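Local coordinates for protein peroxisomal catalase A (Saccharomyces cerevisiae, PDB 1A4E) that breaks down hydrogen peroxide to water and oxygen with a heme cofactor, probably protecting the cell from the peroxide made by peroxisomal oxidases, at residues N54-G59 with R93-G98; F66-D71 with S82-R87; D109-A114 with Y128-V133. All blocks are in the same frame, centred on the assembly; numbering follows the deposited sequence.

Contact 1 (N54-G59 with R93-G98); sequences NPHAHG and RFSTVG. With HEM (protoporphyrin IX containing Fe), chain I; AZI (azide ion), chain H.
Arg93 reaches His56 with its guanidinium edge: NH2 gives a hydrogen bond to His56 O at 2.6 Å, nearly in line with the C=O. A bend at chi3 (82°) turns the same group so that NE also meets a heme propionate, 3.0 Å from HEM O1D. Ser95 pairs with Gly59 as an antiparallel non-hydrogen-bonded bridge between strands 87-95 and 59-68, where a side chain on Gly59 would run into Arg93 NH1 and Phe94 O. Ser95 OG, set between backbone N and carbonyl carbon (chi1 55°), accepts from His56 ND1 at 2.8 Å, close to the ring plane. This is the distal heme pocket of catalase: His56, an active-site residue, lies flat over the porphyrin and directs NE2 to the iron-bound azide, 2.9 Å from AZI N3. Replacing it with an alanine would probably leave the azide without that donor and Ser95 OG without its ring partner, and open a gap between Val97 and the heme. Thr96 N donates to His58 O at 3.1 Å, and a water links Thr96 OG1 to His58 N. Val97 covers the imidazole face turned from the heme, its CG2 3.8 Å from the ring centroid in a CH-pi contact, while Val97 O takes the hydrogen bond of His56 N at 3.0 Å.

Contact 2 (F66-D71 with S82-R87); sequences FEVTDD and SKIGKR
Phe66 O lies against Arg87 CA in a CA-H...O contact of 3.1 Å, where the end of strand 59-68 meets the start of strand 87-95. These strands are neighbours in the antiparallel beta-barrel of the catalase fold. The ring of Phe66 packs on Val296 and Ile299 of strand 294-303, the other neighbour of its strand. Glu67 and Arg87 form an antiparallel non-hydrogen-bonded pair, their side chains on the same face of the sheet. With CG anti to the backbone N (chi1 -169°) and the chain extended beyond it, Glu67 brings one carboxylate oxygen to the arginine: OE1 sits 3.2 Å from Arg87 NE and is also met by NH2. The carboxylate and guanidinium planes are only 21° apart, but OE1 approaches the guanidinium obliquely, and both hydrogen bonds of this salt bridge are weak. Arg87 has a second partner in Tyr65, by cation-pi contact.

Val68 carries the backbone link. Val68 N donates to Lys86 O at 3.1 Å, and Val68 O accepts from Gly85 N at 2.8 Å, clasping the type II beta turn from Lys83 to Lys86, which ends the connection between the two strands. The Val68 side chain points into this turn, its CB 3.3 Å from Lys83 O. Thr69 O meets CG2 of Ile84, a corner of the turn, at 3.7 Å, and Thr69 OG1 donates to Asp70 OD1, which also takes a salt bridge from Arg295. Asp71 N lies 3.8 Å from Ile84 CD1. Two backbone bonds at Val68 thus tie the turn to the strand end, whereas the Glu67 and Arg87 pair, at the solvent-facing edge and bent in its bonding, probably adds a modest electrostatic tie.

Contact 3 (D109-A114 with Y128-V133); sequences DPRGFA and YNNTPV. With HEM (protoporphyrin IX containing Fe), chain I; AZI (azide ion), chain H.
A buried antiparallel ladder joins the open ends of the beta hairpin formed by strands 112-119 and 122-129, where the chain enters strand 112-119 and leaves strand 122-129 beside the heme. Phe113 and Tyr128 make the hydrogen-bonded pair: Phe113 N donates to Tyr128 O at 2.9 Å, and Tyr128 N returns a bond to Phe113 O at 3.2 Å. Their side chains share one face of the sheet, where both pack on Ile219 of strand 212-221. Tyr128 CB rests 3.4 Å from Phe113 O, and the two rings lead away from the partner segment: Phe113 meets Trp260 and Phe94 edge-to-face, and Tyr128 stacks with Trp126.

Gly112 and Asn129 form the adjoining non-hydrogen-bonded pair on the heme face. Gly112 CA approaches the porphyrin methyl HEM CMD at 3.7 Å; a beta carbon there would clash with that methyl. Asn129 has CG anti to its carbonyl carbon (chi1 -87°), which carries the amide over the heme rim. Asn129 OD1 turns back to Gly112 CA at 3.5 Å, while Asn129 ND2 points to the azide and makes a weak but nearly straight bond of 3.4 Å to AZI N3. Next to these pairs, Asn130 N donates to Arg111 O at 2.9 Å. The Asn130 side chain runs alongside that of Arg111, whose chain bends at chi2 and chi3 so that NH2 bonds to Asp109 O and to Val107 O.

Strand pairing thus places Asn129 next to His56 on the distal side of the heme, the histidine and asparagine active-site pair characteristic of heme catalases.

All three contacts belong to one antiparallel sheet, in which strands 59-68, 87-95, 112-119 and 122-129 are successive neighbours. Along the chain, contact 2 is nested inside the loop closed by contact 1, and contact 3 follows. Contacts 1 and 3 have centres about 10 Å apart and join directly: Ser95 O lies 2.8 Å from Gly112 N, and His56 CE1 is 3.4 Å from Asn129 OD1. Together they bring two active-site residues to the same heme and azide. Contact 2 lies at the far end of strands 59-68 and 87-95, its centre about 30 Å from that of contact 1, joining those strands near the surface, away from the heme and the active-site residues.

Contact 1 (N54-G59 with R93-G98)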
loop_
_atom_site.group_PDB
_atom_site.type_symbol
_atom_site.label_atom_id
_atom_site.label_comp_id
_atom_site.label_asym_id
_atom_site.label_seq_id
_atom_site.Cartn_x
_atom_site.Cartn_y
_atom_site.Cartn_z
ATOM N N ASN B 54 -8.259 12.315 6.765
ATOM C CA ASN B 54 -8.423 13.514 5.953
ATOM C C ASN B 54 -9.923 13.823 5.808
ATOM O O ASN B 54 -10.614 13.151 5.044
ATOM C CB ASN B 54 -7.768 13.278 4.585
ATOM C CG ASN B 54 -7.694 14.517 3.705
ATOM O OD1 ASN B 54 -7.606 15.650 4.175
ATOM N ND2 ASN B 54 -7.729 14.327 2.388
ATOM N N PRO B 55 -10.518 14.783 6.533
ATOM C CA PRO B 55 -9.884 15.547 7.605
ATOM C C PRO B 55 -10.056 14.872 8.971
ATOM O O PRO B 55 -10.295 13.660 9.050
ATOM C CB PRO B 55 -10.559 16.891 7.443
ATOM C CG PRO B 55 -12.000 16.489 7.202
ATOM C CD PRO B 55 -11.864 15.291 6.266
ATOM N N HIS B 56 -9.997 15.680 10.041
ATOM C CA HIS B 56 -10.093 15.257 11.431
ATOM C C HIS B 56 -8.919 14.373 11.815
ATOM O O HIS B 56 -9.058 13.374 12.505
ATOM C CB HIS B 56 -11.402 14.498 11.699
ATOM C CG HIS B 56 -12.679 15.324 11.714
ATOM N ND1 HIS B 56 -13.375 15.720 12.775
ATOM C CD2 HIS B 56 -13.370 15.735 10.600
ATOM C CE1 HIS B 56 -14.454 16.332 12.356
ATOM N NE2 HIS B 56 -14.440 16.333 11.048
ATOM N N ALA B 57 -7.718 14.735 11.367
ATOM C CA ALA B 57 -6.505 13.988 11.664
ATOM C C ALA B 57 -6.126 13.894 13.144
ATOM O O ALA B 57 -5.678 12.856 13.628
ATOM C CB ALA B 57 -5.354 14.627 10.906
ATOM N N HIS B 58 -6.345 14.978 13.884
ATOM C CA HIS B 58 -5.995 15.061 15.288
ATOM C C HIS B 58 -7.203 14.780 16.168
ATOM O O HIS B 58 -8.230 15.439 16.009
ATOM C CB HIS B 58 -5.448 16.458 15.573
ATOM C CG HIS B 58 -4.880 16.555 16.971
ATOM N ND1 HIS B 58 -3.800 15.941 17.419
ATOM C CD2 HIS B 58 -5.417 17.273 18.002
ATOM C CE1 HIS B 58 -3.646 16.246 18.677
ATOM N NE2 HIS B 58 -4.622 17.048 19.013
ATOM N N GLY B 59 -7.082 13.850 17.126
ATOM C CA GLY B 59 -8.192 13.508 17.999
ATOM C C GLY B 59 -7.817 12.740 19.263
ATOM O O GLY B 59 -6.649 12.493 19.567
ATOM N N ARG B 93 -14.714 8.954 19.391
ATOM C CA ARG B 93 -13.504 9.687 19.077
ATOM C C ARG B 93 -13.937 11.128 18.861
ATOM O O ARG B 93 -14.872 11.435 18.118
ATOM C CB ARG B 93 -12.793 9.191 17.790
ATOM C CG ARG B 93 -11.330 9.656 17.836
ATOM C CD ARG B 93 -10.360 9.169 16.759
ATOM N NE ARG B 93 -10.538 9.989 15.597
ATOM C CZ ARG B 93 -9.676 10.906 15.170
ATOM N NH1 ARG B 93 -8.509 11.198 15.715
ATOM N NH2 ARG B 93 -10.086 11.665 14.191
ATOM N N PHE B 94 -13.293 12.001 19.637
ATOM C CA PHE B 94 -13.449 13.441 19.528
ATOM C C PHE B 94 -12.289 13.985 18.714
ATOM O O PHE B 94 -11.200 13.427 18.779
ATOM C CB PHE B 94 -13.399 14.082 20.875
ATOM C CG PHE B 94 -14.477 13.649 21.843
ATOM C CD1 PHE B 94 -15.790 14.094 21.664
ATOM C CD2 PHE B 94 -14.139 12.853 22.932
ATOM C CE1 PHE B 94 -16.769 13.745 22.594
ATOM C CE2 PHE B 94 -15.127 12.512 23.854
ATOM C CZ PHE B 94 -16.438 12.956 23.688
ATOM N N SER B 95 -12.438 15.081 17.971
ATOM C CA SER B 95 -11.360 15.574 17.126
ATOM C C SER B 95 -11.524 17.010 16.669
ATOM O O SER B 95 -12.568 17.617 16.870
ATOM C CB SER B 95 -11.255 14.697 15.888
ATOM O OG SER B 95 -12.509 14.649 15.234
ATOM N N THR B 96 -10.474 17.589 16.082
ATOM C CA THR B 96 -10.605 18.875 15.413
ATOM C C THR B 96 -10.826 18.582 13.922
ATOM O O THR B 96 -11.027 17.421 13.547
ATOM C CB THR B 96 -9.328 19.706 15.679
ATOM O OG1 THR B 96 -8.223 18.919 15.267
ATOM C CG2 THR B 96 -9.174 20.091 17.146
ATOM N N VAL B 97 -10.837 19.565 13.015
ATOM C CA VAL B 97 -11.098 19.274 11.604
ATOM C C VAL B 97 -9.919 19.534 10.668
ATOM O O VAL B 97 -9.460 18.602 10.002
ATOM C CB VAL B 97 -12.332 20.094 11.107
ATOM C CG1 VAL B 97 -12.667 19.776 9.658
ATOM C CG2 VAL B 97 -13.552 19.714 11.913
ATOM N N GLY B 98 -9.390 20.764 10.590
ATOM C CA GLY B 98 -8.386 21.088 9.584
ATOM C C GLY B 98 -6.944 20.748 9.905
ATOM O O GLY B 98 -6.152 20.554 8.988
HETATM C CHA HEM I . -14.124 12.417 9.063
HETATM C CHB HEM I . -15.577 12.930 4.520
HETATM C CHC HEM I . -18.973 15.974 5.975
HETATM C CHD HEM I . -18.157 14.619 10.517
HETATM C C1A HEM I . -14.124 12.422 7.680
HETATM C C2A HEM I . -13.268 11.578 6.869
HETATM C C3A HEM I . -13.733 11.653 5.598
HETATM C C4A HEM I . -14.847 12.570 5.628
HETATM C CMA HEM I . -13.256 10.879 4.379
HETATM C CAA HEM I . -12.125 10.712 7.369
HETATM C CBA HEM I . -12.595 9.276 7.442
HETATM C CGA HEM I . -11.549 8.287 7.905
HETATM O O1A HEM I . -10.429 8.272 7.399
HETATM O O2A HEM I . -11.881 7.504 8.781
HETATM C C1B HEM I . -16.654 13.788 4.525
HETATM C C2B HEM I . -17.330 14.234 3.330
HETATM C C3B HEM I . -18.237 15.191 3.722
HETATM C C4B HEM I . -18.102 15.277 5.169
HETATM C CMB HEM I . -17.007 13.703 1.937
HETATM C CAB HEM I . -19.125 15.967 2.966
HETATM C CBB HEM I . -19.517 15.785 1.560
HETATM C C1C HEM I . -19.071 15.852 7.347
HETATM C C2C HEM I . -20.189 16.345 8.118
HETATM C C3C HEM I . -20.004 15.909 9.399
HETATM C C4C HEM I . -18.760 15.162 9.395
HETATM C CMC HEM I . -21.356 17.145 7.545
HETATM C CAC HEM I . -20.842 16.074 10.491
HETATM C CBC HEM I . -22.208 15.599 10.522
HETATM C C1D HEM I . -16.968 13.914 10.522
HETATM C C2D HEM I . -16.340 13.378 11.703
HETATM C C3D HEM I . -15.197 12.789 11.291
HETATM C C4D HEM I . -15.126 12.948 9.864
HETATM C CMD HEM I . -16.864 13.435 13.131
HETATM C CAD HEM I . -14.152 12.132 12.172
HETATM C CBD HEM I . -14.377 10.659 12.426
HETATM C CGD HEM I . -13.311 10.125 13.366
HETATM O O1D HEM I . -13.220 10.598 14.490
HETATM O O2D HEM I . -12.553 9.243 12.982
HETATM N NA HEM I . -15.111 13.008 6.909
HETATM N NB HEM I . -17.146 14.408 5.650
HETATM N NC HEM I . -18.223 15.090 8.122
HETATM N ND HEM I . -16.226 13.634 9.390
HETATM FE FE HEM I . -16.650 14.069 7.523
HETATM N N1 AZI H . -15.403 15.751 7.511
HETATM N N2 AZI H . -15.791 16.783 8.369
HETATM N N3 AZI H . -16.179 17.817 9.224
HETATM O O HOH W 1 -7.065 17.110 9.296
HETATM O O HOH W 2 -7.805 17.457 12.924
#

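Contact 2 (F66-D71 with S82-R87)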
loop_
_atom_site.group_PDB
_atom_site.type_symbol
_atom_site.label_atom_id
_atom_site.label_comp_id
_atom_site.label_asym_id
_atom_site.label_seq_id
_atom_site.Cartn_x
_atom_site.Cartn_y
_atom_site.Cartn_z
ATOM N N PHE B 66 -24.062 3.403 25.944
ATOM C CA PHE B 66 -25.300 4.111 25.722
ATOM C C PHE B 66 -26.330 3.343 26.543
ATOM O O PHE B 66 -26.356 2.114 26.527
ATOM C CB PHE B 66 -25.693 4.082 24.247
ATOM C CG PHE B 66 -27.092 4.635 23.977
ATOM C CD1 PHE B 66 -27.311 6.018 23.919
ATOM C CD2 PHE B 66 -28.168 3.757 23.807
ATOM C CE1 PHE B 66 -28.598 6.514 23.690
ATOM C CE2 PHE B 66 -29.451 4.262 23.580
ATOM C CZ PHE B 66 -29.670 5.637 23.524
ATOM N N GLU B 67 -27.191 4.057 27.274
ATOM C CA GLU B 67 -28.263 3.437 28.039
ATOM C C GLU B 67 -29.589 4.039 27.594
ATOM O O GLU B 67 -29.706 5.256 27.514
ATOM C CB GLU B 67 -28.070 3.698 29.523
ATOM C CG GLU B 67 -29.016 2.854 30.376
ATOM C CD GLU B 67 -28.904 3.092 31.874
ATOM O OE1 GLU B 67 -27.823 2.914 32.433
ATOM O OE2 GLU B 67 -29.905 3.455 32.486
ATOM N N VAL B 68 -30.597 3.222 27.279
ATOM C CA VAL B 68 -31.925 3.717 26.924
ATOM C C VAL B 68 -32.617 4.152 28.212
ATOM O O VAL B 68 -32.618 3.414 29.198
ATOM C CB VAL B 68 -32.770 2.613 26.251
ATOM C CG1 VAL B 68 -34.139 3.157 25.874
ATOM C CG2 VAL B 68 -32.060 2.113 25.010
ATOM N N THR B 69 -33.170 5.364 28.262
ATOM C CA THR B 69 -33.890 5.800 29.454
ATOM C C THR B 69 -35.351 6.103 29.151
ATOM O O THR B 69 -36.175 6.185 30.060
ATOM C CB THR B 69 -33.200 7.049 30.077
ATOM O OG1 THR B 69 -33.151 8.086 29.109
ATOM C CG2 THR B 69 -31.800 6.707 30.560
ATOM N N ASP B 70 -35.712 6.269 27.875
ATOM C CA ASP B 70 -37.085 6.551 27.492
ATOM C C ASP B 70 -37.485 5.763 26.261
ATOM O O ASP B 70 -36.670 5.442 25.393
ATOM C CB ASP B 70 -37.286 8.024 27.171
ATOM C CG ASP B 70 -36.962 8.959 28.322
ATOM O OD1 ASP B 70 -35.788 9.269 28.483
ATOM O OD2 ASP B 70 -37.869 9.374 29.045
ATOM N N ASP B 71 -38.780 5.465 26.186
ATOM C CA ASP B 71 -39.312 4.718 25.071
ATOM C C ASP B 71 -39.421 5.557 23.808
ATOM O O ASP B 71 -40.014 6.636 23.825
ATOM C CB ASP B 71 -40.686 4.169 25.432
ATOM C CG ASP B 71 -41.238 3.249 24.354
ATOM O OD1 ASP B 71 -40.534 2.326 23.967
ATOM O OD2 ASP B 71 -42.354 3.459 23.890
ATOM N N SER B 82 -34.727 -1.112 22.013
ATOM C CA SER B 82 -35.905 -1.898 22.361
ATOM C C SER B 82 -36.407 -1.975 23.793
ATOM O O SER B 82 -37.599 -2.216 23.972
ATOM C CB SER B 82 -35.714 -3.324 21.867
ATOM O OG SER B 82 -34.618 -3.956 22.503
ATOM N N LYS B 83 -35.574 -1.807 24.827
ATOM C CA LYS B 83 -36.026 -1.866 26.218
ATOM C C LYS B 83 -35.365 -0.745 27.004
ATOM O O LYS B 83 -34.238 -0.350 26.710
ATOM C CB LYS B 83 -35.645 -3.166 26.955
ATOM C CG LYS B 83 -36.062 -4.530 26.395
ATOM C CD LYS B 83 -34.933 -5.155 25.546
ATOM C CE LYS B 83 -35.244 -6.566 25.017
ATOM N NZ LYS B 83 -34.081 -7.157 24.373
ATOM N N ILE B 84 -36.065 -0.212 28.012
ATOM C CA ILE B 84 -35.523 0.830 28.875
ATOM C C ILE B 84 -34.530 0.201 29.840
ATOM O O ILE B 84 -34.788 -0.805 30.498
ATOM C CB ILE B 84 -36.681 1.540 29.642
ATOM C CG1 ILE B 84 -37.507 2.306 28.612
ATOM C CG2 ILE B 84 -36.161 2.498 30.720
ATOM C CD1 ILE B 84 -38.650 3.165 29.172
ATOM N N GLY B 85 -33.351 0.811 29.854
ATOM C CA GLY B 85 -32.262 0.351 30.689
ATOM C C GLY B 85 -31.237 -0.466 29.913
ATOM O O GLY B 85 -30.178 -0.788 30.454
ATOM N N LYS B 86 -31.537 -0.804 28.650
ATOM C CA LYS B 86 -30.645 -1.582 27.813
ATOM C C LYS B 86 -29.396 -0.792 27.467
ATOM O O LYS B 86 -29.450 0.342 26.993
ATOM C CB LYS B 86 -31.380 -1.969 26.554
ATOM C CG LYS B 86 -30.609 -2.827 25.570
ATOM C CD LYS B 86 -31.597 -3.336 24.548
ATOM C CE LYS B 86 -30.889 -4.291 23.621
ATOM N NZ LYS B 86 -31.877 -5.085 22.919
ATOM N N ARG B 87 -28.256 -1.405 27.789
ATOM C CA ARG B 87 -26.964 -0.814 27.497
ATOM C C ARG B 87 -26.307 -1.441 26.284
ATOM O O ARG B 87 -26.425 -2.633 26.009
ATOM C CB ARG B 87 -26.028 -0.968 28.666
ATOM C CG ARG B 87 -26.474 -0.154 29.859
ATOM C CD ARG B 87 -25.471 -0.346 30.967
ATOM N NE ARG B 87 -25.881 0.430 32.118
ATOM C CZ ARG B 87 -25.026 0.773 33.080
ATOM N NH1 ARG B 87 -23.742 0.418 33.041
ATOM N NH2 ARG B 87 -25.470 1.528 34.083
#

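Contact 3 (D109-A114 with Y128-V133)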
loop_
_atom_site.group_PDB
_atom_site.type_symbol
_atom_site.label_atom_id
_atom_site.label_comp_id
_atom_site.label_asym_id
_atom_site.label_seq_id
_atom_site.Cartn_x
_atom_site.Cartn_y
_atom_site.Cartn_z
ATOM N N ASP B 109 -12.094 25.573 15.515
ATOM C CA ASP B 109 -12.546 24.571 14.560
ATOM C C ASP B 109 -13.879 24.023 15.037
ATOM O O ASP B 109 -14.225 24.197 16.206
ATOM C CB ASP B 109 -11.572 23.387 14.460
ATOM C CG ASP B 109 -10.811 23.245 13.150
ATOM O OD1 ASP B 109 -11.092 23.942 12.175
ATOM O OD2 ASP B 109 -9.918 22.407 13.110
ATOM N N PRO B 110 -14.661 23.317 14.216
ATOM C CA PRO B 110 -15.597 22.325 14.715
ATOM C C PRO B 110 -14.826 21.199 15.396
ATOM O O PRO B 110 -13.629 20.983 15.169
ATOM C CB PRO B 110 -16.365 21.853 13.489
ATOM C CG PRO B 110 -16.092 22.907 12.436
ATOM C CD PRO B 110 -14.684 23.376 12.756
ATOM N N ARG B 111 -15.526 20.533 16.305
ATOM C CA ARG B 111 -15.005 19.342 16.920
ATOM C C ARG B 111 -15.851 18.182 16.420
ATOM O O ARG B 111 -17.071 18.297 16.279
ATOM C CB ARG B 111 -15.114 19.349 18.434
ATOM C CG ARG B 111 -14.390 20.404 19.254
ATOM C CD ARG B 111 -12.877 20.409 19.072
ATOM N NE ARG B 111 -12.584 21.551 18.244
ATOM C CZ ARG B 111 -11.915 22.615 18.676
ATOM N NH1 ARG B 111 -11.409 22.755 19.898
ATOM N NH2 ARG B 111 -11.867 23.634 17.846
ATOM N N GLY B 112 -15.203 17.056 16.109
ATOM C CA GLY B 112 -15.914 15.843 15.765
ATOM C C GLY B 112 -16.342 15.133 17.039
ATOM O O GLY B 112 -15.725 15.270 18.096
ATOM N N PHE B 113 -17.414 14.356 16.904
ATOM C CA PHE B 113 -18.024 13.608 17.987
ATOM C C PHE B 113 -18.621 12.389 17.285
ATOM O O PHE B 113 -19.800 12.335 16.920
ATOM C CB PHE B 113 -19.097 14.499 18.658
ATOM C CG PHE B 113 -19.669 14.037 20.003
ATOM C CD1 PHE B 113 -19.802 12.678 20.338
ATOM C CD2 PHE B 113 -20.087 15.009 20.919
ATOM C CE1 PHE B 113 -20.349 12.305 21.569
ATOM C CE2 PHE B 113 -20.636 14.630 22.145
ATOM C CZ PHE B 113 -20.765 13.280 22.471
ATOM N N ALA B 114 -17.728 11.416 17.064
ATOM C CA ALA B 114 -18.062 10.172 16.387
ATOM C C ALA B 114 -18.235 9.041 17.383
ATOM O O ALA B 114 -17.335 8.797 18.184
ATOM C CB ALA B 114 -16.954 9.800 15.418
ATOM N N TYR B 128 -20.999 12.482 14.007
ATOM C CA TYR B 128 -21.545 13.818 14.228
ATOM C C TYR B 128 -20.495 14.875 14.480
ATOM O O TYR B 128 -19.364 14.547 14.817
ATOM C CB TYR B 128 -22.438 13.813 15.434
ATOM C CG TYR B 128 -23.679 12.940 15.396
ATOM C CD1 TYR B 128 -24.049 12.203 14.264
ATOM C CD2 TYR B 128 -24.479 12.916 16.537
ATOM C CE1 TYR B 128 -25.217 11.450 14.267
ATOM C CE2 TYR B 128 -25.651 12.167 16.548
ATOM C CZ TYR B 128 -26.008 11.447 15.416
ATOM O OH TYR B 128 -27.177 10.725 15.426
ATOM N N ASN B 129 -20.849 16.153 14.334
ATOM C CA ASN B 129 -19.976 17.250 14.743
ATOM C C ASN B 129 -20.578 17.967 15.940
ATOM O O ASN B 129 -21.701 17.656 16.355
ATOM C CB ASN B 129 -19.774 18.259 13.614
ATOM C CG ASN B 129 -18.630 17.882 12.691
ATOM O OD1 ASN B 129 -17.684 17.215 13.099
ATOM N ND2 ASN B 129 -18.675 18.266 11.419
ATOM N N ASN B 130 -19.843 18.919 16.536
ATOM C CA ASN B 130 -20.364 19.638 17.688
ATOM C C ASN B 130 -21.135 20.914 17.323
ATOM O O ASN B 130 -21.315 21.831 18.126
ATOM C CB ASN B 130 -19.207 19.956 18.614
ATOM C CG ASN B 130 -18.342 21.123 18.199
ATOM O OD1 ASN B 130 -17.723 21.750 19.055
ATOM N ND2 ASN B 130 -18.265 21.458 16.910
ATOM N N THR B 131 -21.577 20.967 16.065
ATOM C CA THR B 131 -22.356 22.070 15.544
ATOM C C THR B 131 -23.626 21.530 14.888
ATOM O O THR B 131 -23.596 20.428 14.343
ATOM C CB THR B 131 -21.453 22.860 14.562
ATOM O OG1 THR B 131 -22.314 23.812 13.956
ATOM C CG2 THR B 131 -20.735 22.017 13.519
ATOM N N PRO B 132 -24.776 22.223 14.961
ATOM C CA PRO B 132 -26.046 21.824 14.350
ATOM C C PRO B 132 -26.043 21.760 12.828
ATOM O O PRO B 132 -26.817 21.020 12.215
ATOM C CB PRO B 132 -27.049 22.831 14.844
ATOM C CG PRO B 132 -26.402 23.502 16.015
ATOM C CD PRO B 132 -24.942 23.511 15.626
ATOM N N VAL B 133 -25.191 22.597 12.219
ATOM C CA VAL B 133 -25.104 22.709 10.768
ATOM C C VAL B 133 -23.688 22.471 10.246
ATOM O O VAL B 133 -22.808 22.053 11.001
ATOM C CB VAL B 133 -25.613 24.122 10.333
ATOM C CG1 VAL B 133 -27.084 24.256 10.679
ATOM C CG2 VAL B 133 -24.855 25.222 11.039
HETATM C CHA HEM I . -14.124 12.417 9.063
HETATM C CHB HEM I . -15.577 12.930 4.520
HETATM C CHC HEM I . -18.973 15.974 5.975
HETATM C CHD HEM I . -18.157 14.619 10.517
HETATM C C1A HEM I . -14.124 12.422 7.680
HETATM C C2A HEM I . -13.268 11.578 6.869
HETATM C C3A HEM I . -13.733 11.653 5.598
HETATM C C4A HEM I . -14.847 12.570 5.628
HETATM C CMA HEM I . -13.256 10.879 4.379
HETATM C CAA HEM I . -12.125 10.712 7.369
HETATM C CBA HEM I . -12.595 9.276 7.442
HETATM C CGA HEM I . -11.549 8.287 7.905
HETATM O O1A HEM I . -10.429 8.272 7.399
HETATM O O2A HEM I . -11.881 7.504 8.781
HETATM C C1B HEM I . -16.654 13.788 4.525
HETATM C C2B HEM I . -17.330 14.234 3.330
HETATM C C3B HEM I . -18.237 15.191 3.722
HETATM C C4B HEM I . -18.102 15.277 5.169
HETATM C CMB HEM I . -17.007 13.703 1.937
HETATM C CAB HEM I . -19.125 15.967 2.966
HETATM C CBB HEM I . -19.517 15.785 1.560
HETATM C C1C HEM I . -19.071 15.852 7.347
HETATM C C2C HEM I . -20.189 16.345 8.118
HETATM C C3C HEM I . -20.004 15.909 9.399
HETATM C C4C HEM I . -18.760 15.162 9.395
HETATM C CMC HEM I . -21.356 17.145 7.545
HETATM C CAC HEM I . -20.842 16.074 10.491
HETATM C CBC HEM I . -22.208 15.599 10.522
HETATM C C1D HEM I . -16.968 13.914 10.522
HETATM C C2D HEM I . -16.340 13.378 11.703
HETATM C C3D HEM I . -15.197 12.789 11.291
HETATM C C4D HEM I . -15.126 12.948 9.864
HETATM C CMD HEM I . -16.864 13.435 13.131
HETATM C CAD HEM I . -14.152 12.132 12.172
HETATM C CBD HEM I . -14.377 10.659 12.426
HETATM C CGD HEM I . -13.311 10.125 13.366
HETATM O O1D HEM I . -13.220 10.598 14.490
HETATM O O2D HEM I . -12.553 9.243 12.982
HETATM N NA HEM I . -15.111 13.008 6.909
HETATM N NB HEM I . -17.146 14.408 5.650
HETATM N NC HEM I . -18.223 15.090 8.122
HETATM N ND HEM I . -16.226 13.634 9.390
HETATM FE FE HEM I . -16.650 14.069 7.523
HETATM N N1 AZI H . -15.403 15.751 7.511
HETATM N N2 AZI H . -15.791 16.783 8.369
HETATM N N3 AZI H . -16.179 17.817 9.224
#